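Local coordinates for protein 5-carboxymethyl-2-hydroxymuconate semialdehyde dehydrogenase (Thermus thermophilus, PDB 2D4E) that probably catalyses the NAD-dependent oxidation of 5-carboxymethyl-2-hydroxymuconate semialdehyde to the corresponding carboxylic acid, as a member of the aldehyde dehydrogenase family, at residues C[170-175]-C[301-306]; C[194-199]-C[230-235]; C[248-253]-C[353-358]; C[399-402]-C[406-409]. All blocks are in the same frame, centred on the assembly; numbering follows the deposited sequence.

All four contacts border on the same NAD, but their chemistry changes with depth. Contact 1 is buried near the chain's centre and joins two loops through an asparagine bond and a water beside the nicotinamide. Contact 2, also buried, packs a lysine from strand 193-196 on helix 229-238 beside the adenosine; it touches contact 1 where A198 CB meets W172 N at 3.1 Å. Contact 3 lies at the surface and is ionic, with a carboxylate between sodium and an arginine. Contact 4, partly buried and local in sequence, turns on one amide-to-carbonyl bond just before the glutamate that holds the nicotinamide ribose.

Contact 1: C[170-175]-C[301-306]; sequences TPWNAP and NGERCT. With NAD (nicotinamide-adenine-dinucleotide), chain K.
In the active-site cleft, N173 from the loop after strand 166-169 reaches E303 from the loop before strand 310-314. N173 ND2 donates to E303 O at 2.8 Å. The N-H...O angle of 143° shows a bent bond; the donor is tilted from the carbonyl plane, and the acceptor lies off the plane of the N173 amide. With CG between the backbone N and the carbonyl carbon (chi1 73°), the N173 amide is turned toward the 301-306 loop. A water accepts from N173 ND2 and from C305 N, each at 3.2 Å. In aldehyde dehydrogenases an asparagine side chain and the backbone N-H of the nucleophilic cysteine form the oxyanion hole. The placement of this water between the same two kinds of donor is consistent with that site, and C305 is probably the nucleophile by family analogy. C305 SG comes within 3.2 Å of NAD C4N, the carbon that accepts hydride in this chemistry.

Beyond the amide, W172 and E303 cross nearly at right angles. The carboxyl carbon E303 CD stands in the indole plane, at the six-membered edge, 3.6 Å from W172 CZ3, while the carboxylate is turned 61° against the ring. E303 OE2 has its polar partner in I348 N. At the start of the 170-175 segment, T170 O accepts from O3B on the adenosine ribose of NAD.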
# COMPACT_ATOMS: atom_id res chain seq x y z
N THR C 170 14.02 28.41 2.81
CA THR C 170 14.50 28.11 1.46
C THR C 170 15.76 28.82 0.96
O THR C 170 16.15 29.85 1.50
CB THR C 170 13.36 28.36 0.48
OG1 THR C 170 12.81 29.65 0.73
CG2 THR C 170 12.27 27.31 0.67
N PRO C 171 16.39 28.28 -0.10
CA PRO C 171 17.61 28.82 -0.72
C PRO C 171 17.37 29.90 -1.77
O PRO C 171 16.25 30.10 -2.23
CB PRO C 171 18.26 27.57 -1.31
CG PRO C 171 17.07 26.81 -1.80
CD PRO C 171 16.06 26.96 -0.67
N TRP C 172 18.44 30.58 -2.16
CA TRP C 172 18.36 31.67 -3.12
C TRP C 172 18.31 31.36 -4.62
O TRP C 172 17.97 32.23 -5.40
CB TRP C 172 19.51 32.67 -2.89
CG TRP C 172 20.89 32.04 -2.89
CD1 TRP C 172 21.68 31.81 -1.80
CD2 TRP C 172 21.61 31.54 -4.03
NE1 TRP C 172 22.85 31.20 -2.19
CE2 TRP C 172 22.83 31.02 -3.54
CE3 TRP C 172 21.34 31.47 -5.40
CZ2 TRP C 172 23.79 30.44 -4.39
CZ3 TRP C 172 22.30 30.90 -6.24
CH2 TRP C 172 23.51 30.39 -5.73
N ASN C 173 18.64 30.13 -5.01
CA ASN C 173 18.69 29.83 -6.44
C ASN C 173 17.35 29.70 -7.17
O ASN C 173 17.23 30.20 -8.30
CB ASN C 173 19.56 28.58 -6.69
CG ASN C 173 18.91 27.30 -6.24
OD1 ASN C 173 18.28 27.24 -5.18
ND2 ASN C 173 19.06 26.25 -7.04
N ALA C 174 16.36 29.07 -6.56
CA ALA C 174 15.05 28.90 -7.19
C ALA C 174 13.93 29.16 -6.18
O ALA C 174 13.20 28.25 -5.80
CB ALA C 174 14.93 27.49 -7.77
N PRO C 175 13.77 30.43 -5.75
CA PRO C 175 12.78 30.90 -4.78
C PRO C 175 11.36 30.37 -4.91
O PRO C 175 10.83 29.77 -3.97
CB PRO C 175 12.84 32.42 -4.94
CG PRO C 175 14.26 32.65 -5.28
CD PRO C 175 14.54 31.56 -6.30
N ASN C 301 22.89 27.87 -14.62
CA ASN C 301 24.14 28.54 -14.25
C ASN C 301 24.96 27.72 -13.27
O ASN C 301 25.71 28.29 -12.48
CB ASN C 301 23.88 29.92 -13.64
CG ASN C 301 23.04 30.82 -14.53
OD1 ASN C 301 22.92 30.58 -15.73
ND2 ASN C 301 22.48 31.88 -13.95
N GLY C 302 24.83 26.40 -13.31
CA GLY C 302 25.59 25.56 -12.40
C GLY C 302 25.13 25.62 -10.95
O GLY C 302 25.70 24.97 -10.09
N GLU C 303 24.09 26.40 -10.69
CA GLU C 303 23.57 26.54 -9.33
C GLU C 303 22.36 25.64 -9.08
O GLU C 303 21.29 26.08 -8.65
CB GLU C 303 23.23 28.02 -9.09
CG GLU C 303 24.42 28.93 -9.36
CD GLU C 303 24.05 30.40 -9.39
OE1 GLU C 303 23.10 30.78 -10.10
OE2 GLU C 303 24.74 31.19 -8.72
N ARG C 304 22.55 24.35 -9.37
CA ARG C 304 21.51 23.34 -9.20
C ARG C 304 22.03 22.29 -8.22
O ARG C 304 23.14 21.78 -8.37
CB ARG C 304 21.19 22.71 -10.55
CG ARG C 304 20.09 21.67 -10.50
CD ARG C 304 18.88 22.09 -11.32
NE ARG C 304 19.12 22.05 -12.76
CZ ARG C 304 18.26 22.50 -13.67
NH1 ARG C 304 17.11 23.03 -13.27
NH2 ARG C 304 18.54 22.43 -14.96
N CYS C 305 21.23 21.96 -7.21
CA CYS C 305 21.63 20.99 -6.21
C CYS C 305 21.90 19.61 -6.77
O CYS C 305 22.77 18.89 -6.27
CB CYS C 305 20.57 20.88 -5.12
SG CYS C 305 18.95 20.25 -5.68
N THR C 306 21.15 19.22 -7.79
CA THR C 306 21.28 17.91 -8.41
C THR C 306 22.28 17.91 -9.57
O THR C 306 22.34 16.95 -10.35
CB THR C 306 19.93 17.44 -8.96
OG1 THR C 306 19.44 18.42 -9.88
CG2 THR C 306 18.93 17.26 -7.82
PA NAD K . 21.91 28.46 2.94
O1A NAD K . 22.81 29.37 3.62
O2A NAD K . 21.77 27.18 3.65
O5B NAD K . 20.41 29.04 2.75
C5B NAD K . 19.17 28.27 2.95
C4B NAD K . 18.31 29.03 3.95
O4B NAD K . 19.00 28.87 5.21
C3B NAD K . 18.25 30.57 3.72
O3B NAD K . 16.88 31.01 3.65
C2B NAD K . 19.02 31.11 4.93
O2B NAD K . 18.56 32.41 5.36
C1B NAD K . 18.81 30.02 5.95
N9A NAD K . 19.82 30.03 7.00
C8A NAD K . 21.18 30.26 6.91
N7A NAD K . 21.82 30.21 8.10
C5A NAD K . 20.78 29.92 8.99
C6A NAD K . 20.77 29.73 10.43
N6A NAD K . 21.87 29.81 11.18
N1A NAD K . 19.54 29.46 11.00
C2A NAD K . 18.40 29.37 10.21
N3A NAD K . 18.31 29.54 8.90
C4A NAD K . 19.54 29.81 8.34
O3 NAD K . 22.44 28.28 1.52
PN NAD K . 21.99 28.55 0.03
O1N NAD K . 23.09 29.33 -0.58
O2N NAD K . 20.66 29.19 0.03
O5D NAD K . 22.09 27.06 -0.37
C5D NAD K . 22.28 26.52 -1.65
C4D NAD K . 22.34 25.09 -1.20
O4D NAD K . 21.03 24.48 -1.13
C3D NAD K . 23.28 24.17 -1.96
O3D NAD K . 24.16 23.43 -1.10
C2D NAD K . 22.28 23.31 -2.73
O2D NAD K . 22.86 22.03 -3.07
C1D NAD K . 21.13 23.24 -1.75
N1N NAD K . 19.85 22.88 -2.38
C2N NAD K . 19.45 21.58 -2.10
C3N NAD K . 18.26 21.16 -2.67
C7N NAD K . 17.73 19.75 -2.45
O7N NAD K . 16.68 19.44 -2.98
N7N NAD K . 18.42 18.87 -1.71
C4N NAD K . 17.47 22.04 -3.53
C5N NAD K . 18.00 23.35 -3.73
C6N NAD K . 19.16 23.83 -3.20
O HOH W 1 18.26 23.19 -7.19

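Contact 2: C[194-199]-C[230-235]; sequences VLKPAE and EEAGAA. With NAD (nicotinamide-adenine-dinucleotide), chain K.
K196, at the end of strand 193-196, runs its aliphatic chain along A232 and G233 of helix 229-238. Both elements belong to the Rossmann-type NAD-binding domain, in which this strand lies within a five-stranded parallel sheet. K196 CD rests 3.8 Å from A232 CB, and K196 CG lies 3.9 Å from G233 N, so methylenes cover the helix while the ammonium goes on to the cofactor. Two bends, at chi2 (-54°) and chi3 (-70°), carry NZ away from the helix and toward the adenosine ribose.

There K196 NZ donates to O2B of NAD at 2.8 Å and, weakly, to O3B. It also donates to P197 O, approaching from above the carbonyl plane rather than on a lone pair, and to G227 O. E199 comes from the loop after the strand: its OE2 forms a salt bridge with K196 NZ at 3.4 Å and accepts from O2B. The ammonium and the carboxylate thus grip one ribose hydroxyl between them. A carboxylate at this hydroxyl is consistent with use of NAD, since the 2'-phosphate of NADP would probably meet its charge. A methionine in place of K196 could still lie along A232, but it would probably leave O2B without its charged donor and E199 OE2 without its ion-pair mate.

G233 brings the helix close to the adenine, for a CB on this residue would fall 2.6 Å from NAD N3A; as it is, G233 C approaches NAD C2A to 3.3 Å.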
# COMPACT_ATOMS: atom_id res chain seq x y z
N VAL C 194 4.90 29.38 7.85
CA VAL C 194 5.69 30.58 8.07
C VAL C 194 6.92 30.38 7.17
O VAL C 194 7.79 29.56 7.47
CB VAL C 194 6.17 30.75 9.52
CG1 VAL C 194 7.10 31.96 9.61
CG2 VAL C 194 4.98 30.94 10.46
N LEU C 195 6.98 31.13 6.08
CA LEU C 195 8.09 31.04 5.14
C LEU C 195 9.19 32.06 5.42
O LEU C 195 8.91 33.23 5.70
CB LEU C 195 7.56 31.25 3.71
CG LEU C 195 8.57 31.39 2.57
CD1 LEU C 195 9.29 30.06 2.35
CD2 LEU C 195 7.86 31.81 1.30
N LYS C 196 10.44 31.60 5.37
CA LYS C 196 11.61 32.47 5.58
C LYS C 196 12.52 32.19 4.39
O LYS C 196 13.34 31.27 4.41
CB LYS C 196 12.33 32.11 6.89
CG LYS C 196 13.03 33.29 7.58
CD LYS C 196 14.01 34.04 6.65
CE LYS C 196 15.25 33.20 6.34
NZ LYS C 196 16.15 33.84 5.33
N PRO C 197 12.38 32.98 3.31
CA PRO C 197 13.17 32.83 2.09
C PRO C 197 14.60 33.38 2.13
O PRO C 197 14.91 34.27 2.92
CB PRO C 197 12.32 33.54 1.05
CG PRO C 197 11.81 34.72 1.85
CD PRO C 197 11.39 34.07 3.16
N ALA C 198 15.45 32.84 1.26
CA ALA C 198 16.84 33.27 1.17
C ALA C 198 16.91 34.78 0.99
O ALA C 198 16.14 35.35 0.21
CB ALA C 198 17.52 32.58 -0.01
N GLU C 199 17.82 35.43 1.71
CA GLU C 199 17.95 36.87 1.63
C GLU C 199 18.51 37.42 0.31
O GLU C 199 18.29 38.59 -0.01
CB GLU C 199 18.79 37.40 2.81
CG GLU C 199 20.15 36.74 3.04
CD GLU C 199 20.10 35.53 3.97
OE1 GLU C 199 21.04 35.36 4.79
OE2 GLU C 199 19.13 34.74 3.89
N GLU C 230 20.77 34.06 10.09
CA GLU C 230 21.14 34.14 11.50
C GLU C 230 20.15 34.95 12.33
O GLU C 230 20.16 34.87 13.55
CB GLU C 230 22.55 34.72 11.65
CG GLU C 230 23.66 33.71 11.44
CD GLU C 230 25.04 34.35 11.42
OE1 GLU C 230 25.30 35.25 12.25
OE2 GLU C 230 25.86 33.94 10.58
N GLU C 231 19.30 35.73 11.67
CA GLU C 231 18.33 36.54 12.38
C GLU C 231 16.93 35.93 12.30
O GLU C 231 16.51 35.20 13.19
CB GLU C 231 18.35 37.98 11.85
CG GLU C 231 19.70 38.66 12.06
CD GLU C 231 19.77 40.10 11.55
OE1 GLU C 231 20.85 40.70 11.69
OE2 GLU C 231 18.77 40.62 11.00
N ALA C 232 16.21 36.21 11.22
CA ALA C 232 14.86 35.67 11.05
C ALA C 232 14.89 34.14 10.98
O ALA C 232 14.03 33.47 11.56
CB ALA C 232 14.23 36.24 9.79
N GLY C 233 15.87 33.59 10.26
CA GLY C 233 15.96 32.15 10.14
C GLY C 233 16.11 31.42 11.47
O GLY C 233 15.30 30.55 11.80
N ALA C 234 17.15 31.77 12.22
CA ALA C 234 17.39 31.14 13.51
C ALA C 234 16.24 31.37 14.48
O ALA C 234 15.98 30.52 15.32
CB ALA C 234 18.69 31.65 14.11
N ALA C 235 15.56 32.51 14.37
CA ALA C 235 14.45 32.79 15.28
C ALA C 235 13.28 31.84 14.98
O ALA C 235 12.59 31.39 15.89
CB ALA C 235 13.99 34.24 15.14
PA NAD K . 21.91 28.46 2.94
O1A NAD K . 22.81 29.37 3.62
O2A NAD K . 21.77 27.18 3.65
O5B NAD K . 20.41 29.04 2.75
C5B NAD K . 19.17 28.27 2.95
C4B NAD K . 18.31 29.03 3.95
O4B NAD K . 19.00 28.87 5.21
C3B NAD K . 18.25 30.57 3.72
O3B NAD K . 16.88 31.01 3.65
C2B NAD K . 19.02 31.11 4.93
O2B NAD K . 18.56 32.41 5.36
C1B NAD K . 18.81 30.02 5.95
N9A NAD K . 19.82 30.03 7.00
C8A NAD K . 21.18 30.26 6.91
N7A NAD K . 21.82 30.21 8.10
C5A NAD K . 20.78 29.92 8.99
C6A NAD K . 20.77 29.73 10.43
N6A NAD K . 21.87 29.81 11.18
N1A NAD K . 19.54 29.46 11.00
C2A NAD K . 18.40 29.37 10.21
N3A NAD K . 18.31 29.54 8.90
C4A NAD K . 19.54 29.81 8.34
O3 NAD K . 22.44 28.28 1.52
PN NAD K . 21.99 28.55 0.03
O1N NAD K . 23.09 29.33 -0.58
O2N NAD K . 20.66 29.19 0.03
O5D NAD K . 22.09 27.06 -0.37
C5D NAD K . 22.28 26.52 -1.65
C4D NAD K . 22.34 25.09 -1.20
O4D NAD K . 21.03 24.48 -1.13
C3D NAD K . 23.28 24.17 -1.96
O3D NAD K . 24.16 23.43 -1.10
C2D NAD K . 22.28 23.31 -2.73
O2D NAD K . 22.86 22.03 -3.07
C1D NAD K . 21.13 23.24 -1.75
N1N NAD K . 19.85 22.88 -2.38
C2N NAD K . 19.45 21.58 -2.10
C3N NAD K . 18.26 21.16 -2.67
C7N NAD K . 17.73 19.75 -2.45
O7N NAD K . 16.68 19.44 -2.98
N7N NAD K . 18.42 18.87 -1.71
C4N NAD K . 17.47 22.04 -3.53
C5N NAD K . 18.00 23.35 -3.73
C6N NAD K . 19.16 23.83 -3.20

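Contact 3: C[248-253]-C[353-358]; sequences TGETET and LQRVLG. With NA (sodium ion), chain J; NAD (nicotinamide-adenine-dinucleotide), chain K.
Beside the NAD diphosphate, E250 and R355 join the turn after strand 244-248 to helix 350-365 by a salt bridge. This turn is part of the glycine-containing strand-turn-helix at which the family's Rossmann-type domain receives the cofactor phosphates, and E250 is the N-cap residue of helix 251-261. R355 NH2 donates to E250 OE1 at 2.7 Å. The oxygen lies at the guanidinium edge, close to its plane, and is met on its syn side but off the carboxylate plane; the N-H...O angle is 142°, a bent bond. The side chains come from opposite directions, and E250 is extended beyond CG, which brings its carboxylate to the arginine and to the metal alike.

E250 OE1 also binds sodium at 2.3 Å, so one oxygen serves two cations. The same ion is bound by NAD O3, O1N and O1A, spanning both phosphates, and the carboxylate probably helps hold its charge there. From the backbone, E250 N donates to NAD O2A at 3.1 Å with a fairly straight angle of 161°, using an N-H at the helix start. G249 leaves room for this phosphate, since a side chain there would run into O2A. A second bond to O2A comes from T253, one turn into the helix, whose OG1 donates to NAD O2A at 2.8 Å.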
# COMPACT_ATOMS: atom_id res chain seq x y z
N THR C 248 15.98 23.69 2.98
CA THR C 248 16.57 23.42 1.69
C THR C 248 17.76 24.37 1.63
O THR C 248 17.60 25.58 1.49
CB THR C 248 15.58 23.70 0.56
OG1 THR C 248 14.41 22.88 0.73
CG2 THR C 248 16.19 23.37 -0.79
N GLY C 249 18.96 23.81 1.78
CA GLY C 249 20.16 24.63 1.79
C GLY C 249 21.42 23.80 1.96
O GLY C 249 21.42 22.60 1.68
N GLU C 250 22.48 24.43 2.44
CA GLU C 250 23.76 23.76 2.63
C GLU C 250 23.74 22.78 3.79
O GLU C 250 23.01 22.95 4.77
CB GLU C 250 24.88 24.79 2.85
CG GLU C 250 24.95 25.84 1.76
CD GLU C 250 26.19 26.70 1.87
OE1 GLU C 250 26.14 27.87 1.44
OE2 GLU C 250 27.23 26.21 2.36
N THR C 251 24.57 21.75 3.67
CA THR C 251 24.67 20.72 4.69
C THR C 251 25.07 21.31 6.04
O THR C 251 24.55 20.91 7.08
CB THR C 251 25.69 19.66 4.26
OG1 THR C 251 25.27 19.08 3.01
CG2 THR C 251 25.79 18.56 5.31
N GLU C 252 26.00 22.27 6.01
CA GLU C 252 26.46 22.89 7.25
C GLU C 252 25.32 23.64 7.91
O GLU C 252 25.23 23.70 9.13
CB GLU C 252 27.63 23.84 6.95
CG GLU C 252 28.25 24.48 8.19
CD GLU C 252 28.67 23.45 9.24
OE1 GLU C 252 29.43 22.51 8.91
OE2 GLU C 252 28.23 23.61 10.41
N THR C 253 24.43 24.19 7.09
CA THR C 253 23.28 24.91 7.62
C THR C 253 22.36 23.88 8.27
O THR C 253 21.68 24.17 9.25
CB THR C 253 22.52 25.65 6.51
OG1 THR C 253 23.41 26.54 5.83
CG2 THR C 253 21.35 26.45 7.09
N LEU C 353 30.49 34.45 -6.15
CA LEU C 353 31.45 34.33 -7.24
C LEU C 353 32.85 34.18 -6.63
O LEU C 353 33.66 33.39 -7.11
CB LEU C 353 31.41 35.57 -8.15
CG LEU C 353 32.40 35.55 -9.33
CD1 LEU C 353 32.12 34.34 -10.22
CD2 LEU C 353 32.30 36.84 -10.12
N GLN C 354 33.11 34.93 -5.56
CA GLN C 354 34.41 34.84 -4.90
C GLN C 354 34.58 33.44 -4.31
O GLN C 354 35.69 32.89 -4.34
CB GLN C 354 34.54 35.89 -3.78
CG GLN C 354 35.93 35.86 -3.11
CD GLN C 354 36.09 36.85 -1.96
OE1 GLN C 354 35.76 38.03 -2.08
NE2 GLN C 354 36.64 36.37 -0.84
N ARG C 355 33.50 32.85 -3.80
CA ARG C 355 33.59 31.52 -3.22
C ARG C 355 33.86 30.48 -4.29
O ARG C 355 34.72 29.61 -4.13
CB ARG C 355 32.31 31.14 -2.46
CG ARG C 355 32.62 30.30 -1.21
CD ARG C 355 31.80 29.03 -1.05
NE ARG C 355 30.42 29.29 -0.66
CZ ARG C 355 29.68 28.47 0.09
NH1 ARG C 355 30.18 27.33 0.54
NH2 ARG C 355 28.42 28.79 0.37
N VAL C 356 33.12 30.56 -5.40
CA VAL C 356 33.30 29.61 -6.49
C VAL C 356 34.71 29.75 -7.07
O VAL C 356 35.38 28.75 -7.32
CB VAL C 356 32.25 29.84 -7.61
CG1 VAL C 356 32.54 28.93 -8.80
CG2 VAL C 356 30.85 29.57 -7.08
N LEU C 357 35.16 30.99 -7.28
CA LEU C 357 36.50 31.22 -7.81
C LEU C 357 37.54 30.70 -6.82
O LEU C 357 38.64 30.32 -7.21
CB LEU C 357 36.74 32.71 -8.07
CG LEU C 357 36.19 33.23 -9.40
CD1 LEU C 357 36.37 34.74 -9.47
CD2 LEU C 357 36.92 32.54 -10.55
N GLY C 358 37.19 30.71 -5.54
CA GLY C 358 38.09 30.21 -4.53
C GLY C 358 38.33 28.73 -4.73
O GLY C 358 39.45 28.24 -4.52
NA NA J . 24.70 29.62 1.40
PA NAD K . 21.91 28.46 2.94
O1A NAD K . 22.81 29.37 3.62
O2A NAD K . 21.77 27.18 3.65
O5B NAD K . 20.41 29.04 2.75
C5B NAD K . 19.17 28.27 2.95
C4B NAD K . 18.31 29.03 3.95
O4B NAD K . 19.00 28.87 5.21
C3B NAD K . 18.25 30.57 3.72
O3B NAD K . 16.88 31.01 3.65
C2B NAD K . 19.02 31.11 4.93
O2B NAD K . 18.56 32.41 5.36
C1B NAD K . 18.81 30.02 5.95
N9A NAD K . 19.82 30.03 7.00
C8A NAD K . 21.18 30.26 6.91
N7A NAD K . 21.82 30.21 8.10
C5A NAD K . 20.78 29.92 8.99
C6A NAD K . 20.77 29.73 10.43
N6A NAD K . 21.87 29.81 11.18
N1A NAD K . 19.54 29.46 11.00
C2A NAD K . 18.40 29.37 10.21
N3A NAD K . 18.31 29.54 8.90
C4A NAD K . 19.54 29.81 8.34
O3 NAD K . 22.44 28.28 1.52
PN NAD K . 21.99 28.55 0.03
O1N NAD K . 23.09 29.33 -0.58
O2N NAD K . 20.66 29.19 0.03
O5D NAD K . 22.09 27.06 -0.37
C5D NAD K . 22.28 26.52 -1.65
C4D NAD K . 22.34 25.09 -1.20
O4D NAD K . 21.03 24.48 -1.13
C3D NAD K . 23.28 24.17 -1.96
O3D NAD K . 24.16 23.43 -1.10
C2D NAD K . 22.28 23.31 -2.73
O2D NAD K . 22.86 22.03 -3.07
C1D NAD K . 21.13 23.24 -1.75
N1N NAD K . 19.85 22.88 -2.38
C2N NAD K . 19.45 21.58 -2.10
C3N NAD K . 18.26 21.16 -2.67
C7N NAD K . 17.73 19.75 -2.45
O7N NAD K . 16.68 19.44 -2.98
N7N NAD K . 18.42 18.87 -1.71
C4N NAD K . 17.47 22.04 -3.53
C5N NAD K . 18.00 23.35 -3.73
C6N NAD K . 19.16 23.83 -3.20

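Contact 4: C[399-402]-C[406-409]; sequences GENH and AQEE. With NAD (nicotinamide-adenine-dinucleotide), chain K.
The backbone doubles back between N401, in the loop after strand 395-398, and A406, in the short helix 404-407, bringing their CA atoms within 5.3 Å. A406 CB points at this loop and meets two carbonyl oxygens, E400 O at 3.4 Å and N401 O at 3.5 Å. The directional bond is made by Q407: its NE2 donates to N401 O at 2.7 Å, nearly straight at 172°, with the acceptor in the glutamine amide plane. A bend at chi2 (-66°) folds the Q407 amide back to that carbonyl, and its plane stands 87° from that of the N401 side chain. NE2 has a second acceptor in D432 O, while N401 OD1 is taken by R310. A leucine in place of Q407 would probably leave N401 O and D432 O without this shared donor and free the turn to shift.

On the outer side of the turn, H402 NE2 donates to E400 OE1, coming from above the carboxylate plane. Past the helix, the chain runs extended to E409, in the EEIFGP sequence familiar from aldehyde dehydrogenases. E409 OE1 accepts from NAD O2D at 2.5 Å and E409 OE2 from O3D at 2.6 Å, one oxygen for each hydroxyl of the nicotinamide ribose. The hydrogen bond from the neutral Q407 amide thus ties the turn together two residues before a paired carboxylate grip, which probably orients the ribose and, through it, the nicotinamide.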
# COMPACT_ATOMS: atom_id res chain seq x y z
N GLY C 399 40.66 15.83 -12.84
CA GLY C 399 41.31 15.62 -11.56
C GLY C 399 41.12 14.25 -10.96
O GLY C 399 40.89 13.27 -11.67
N GLU C 400 41.20 14.19 -9.63
CA GLU C 400 41.05 12.94 -8.91
C GLU C 400 39.95 13.11 -7.88
O GLU C 400 39.74 14.21 -7.36
CB GLU C 400 42.37 12.56 -8.24
CG GLU C 400 43.54 12.55 -9.21
CD GLU C 400 44.86 12.16 -8.56
OE1 GLU C 400 45.24 12.77 -7.53
OE2 GLU C 400 45.53 11.24 -9.09
N ASN C 401 39.27 12.02 -7.57
CA ASN C 401 38.15 12.04 -6.64
C ASN C 401 38.47 12.48 -5.21
O ASN C 401 37.58 12.89 -4.48
CB ASN C 401 37.48 10.66 -6.62
CG ASN C 401 36.04 10.73 -6.13
OD1 ASN C 401 35.20 11.37 -6.76
ND2 ASN C 401 35.76 10.08 -5.01
N HIS C 402 39.74 12.41 -4.82
CA HIS C 402 40.15 12.80 -3.47
C HIS C 402 40.40 14.30 -3.38
O HIS C 402 40.58 14.85 -2.29
CB HIS C 402 41.42 12.05 -3.07
CG HIS C 402 42.64 12.51 -3.82
ND1 HIS C 402 43.24 13.73 -3.57
CD2 HIS C 402 43.33 11.95 -4.84
CE1 HIS C 402 44.25 13.90 -4.41
NE2 HIS C 402 44.32 12.84 -5.19
N ALA C 406 36.60 17.93 -5.92
CA ALA C 406 35.80 16.75 -6.20
C ALA C 406 34.96 16.40 -4.97
O ALA C 406 33.86 15.86 -5.09
CB ALA C 406 36.70 15.58 -6.57
N GLN C 407 35.48 16.71 -3.79
CA GLN C 407 34.82 16.40 -2.53
C GLN C 407 33.85 17.46 -2.02
O GLN C 407 32.88 17.13 -1.33
CB GLN C 407 35.87 16.14 -1.45
CG GLN C 407 36.66 14.84 -1.62
CD GLN C 407 35.78 13.62 -1.45
OE1 GLN C 407 35.05 13.49 -0.46
NE2 GLN C 407 35.85 12.71 -2.41
N GLU C 408 34.09 18.72 -2.34
CA GLU C 408 33.24 19.79 -1.84
C GLU C 408 32.34 20.39 -2.90
O GLU C 408 32.73 20.54 -4.06
CB GLU C 408 34.08 20.88 -1.19
CG GLU C 408 34.96 20.37 -0.06
CD GLU C 408 35.66 21.49 0.70
OE1 GLU C 408 36.53 21.17 1.54
OE2 GLU C 408 35.34 22.68 0.47
N GLU C 409 31.13 20.75 -2.48
CA GLU C 409 30.16 21.35 -3.38
C GLU C 409 30.57 22.77 -3.73
O GLU C 409 30.78 23.61 -2.85
CB GLU C 409 28.77 21.36 -2.73
CG GLU C 409 27.67 21.77 -3.70
CD GLU C 409 26.30 21.86 -3.05
OE1 GLU C 409 25.29 21.70 -3.76
OE2 GLU C 409 26.24 22.10 -1.83
PA NAD K . 21.91 28.46 2.94
O1A NAD K . 22.81 29.37 3.62
O2A NAD K . 21.77 27.18 3.65
O5B NAD K . 20.41 29.04 2.75
C5B NAD K . 19.17 28.27 2.95
C4B NAD K . 18.31 29.03 3.95
O4B NAD K . 19.00 28.87 5.21
C3B NAD K . 18.25 30.57 3.72
O3B NAD K . 16.88 31.01 3.65
C2B NAD K . 19.02 31.11 4.93
O2B NAD K . 18.56 32.41 5.36
C1B NAD K . 18.81 30.02 5.95
N9A NAD K . 19.82 30.03 7.00
C8A NAD K . 21.18 30.26 6.91
N7A NAD K . 21.82 30.21 8.10
C5A NAD K . 20.78 29.92 8.99
C6A NAD K . 20.77 29.73 10.43
N6A NAD K . 21.87 29.81 11.18
N1A NAD K . 19.54 29.46 11.00
C2A NAD K . 18.40 29.37 10.21
N3A NAD K . 18.31 29.54 8.90
C4A NAD K . 19.54 29.81 8.34
O3 NAD K . 22.44 28.28 1.52
PN NAD K . 21.99 28.55 0.03
O1N NAD K . 23.09 29.33 -0.58
O2N NAD K . 20.66 29.19 0.03
O5D NAD K . 22.09 27.06 -0.37
C5D NAD K . 22.28 26.52 -1.65
C4D NAD K . 22.34 25.09 -1.20
O4D NAD K . 21.03 24.48 -1.13
C3D NAD K . 23.28 24.17 -1.96
O3D NAD K . 24.16 23.43 -1.10
C2D NAD K . 22.28 23.31 -2.73
O2D NAD K . 22.86 22.03 -3.07
C1D NAD K . 21.13 23.24 -1.75
N1N NAD K . 19.85 22.88 -2.38
C2N NAD K . 19.45 21.58 -2.10
C3N NAD K . 18.26 21.16 -2.67
C7N NAD K . 17.73 19.75 -2.45
O7N NAD K . 16.68 19.44 -2.98
N7N NAD K . 18.42 18.87 -1.71
C4N NAD K . 17.47 22.04 -3.53
C5N NAD K . 18.00 23.35 -3.73
C6N NAD K . 19.16 23.83 -3.20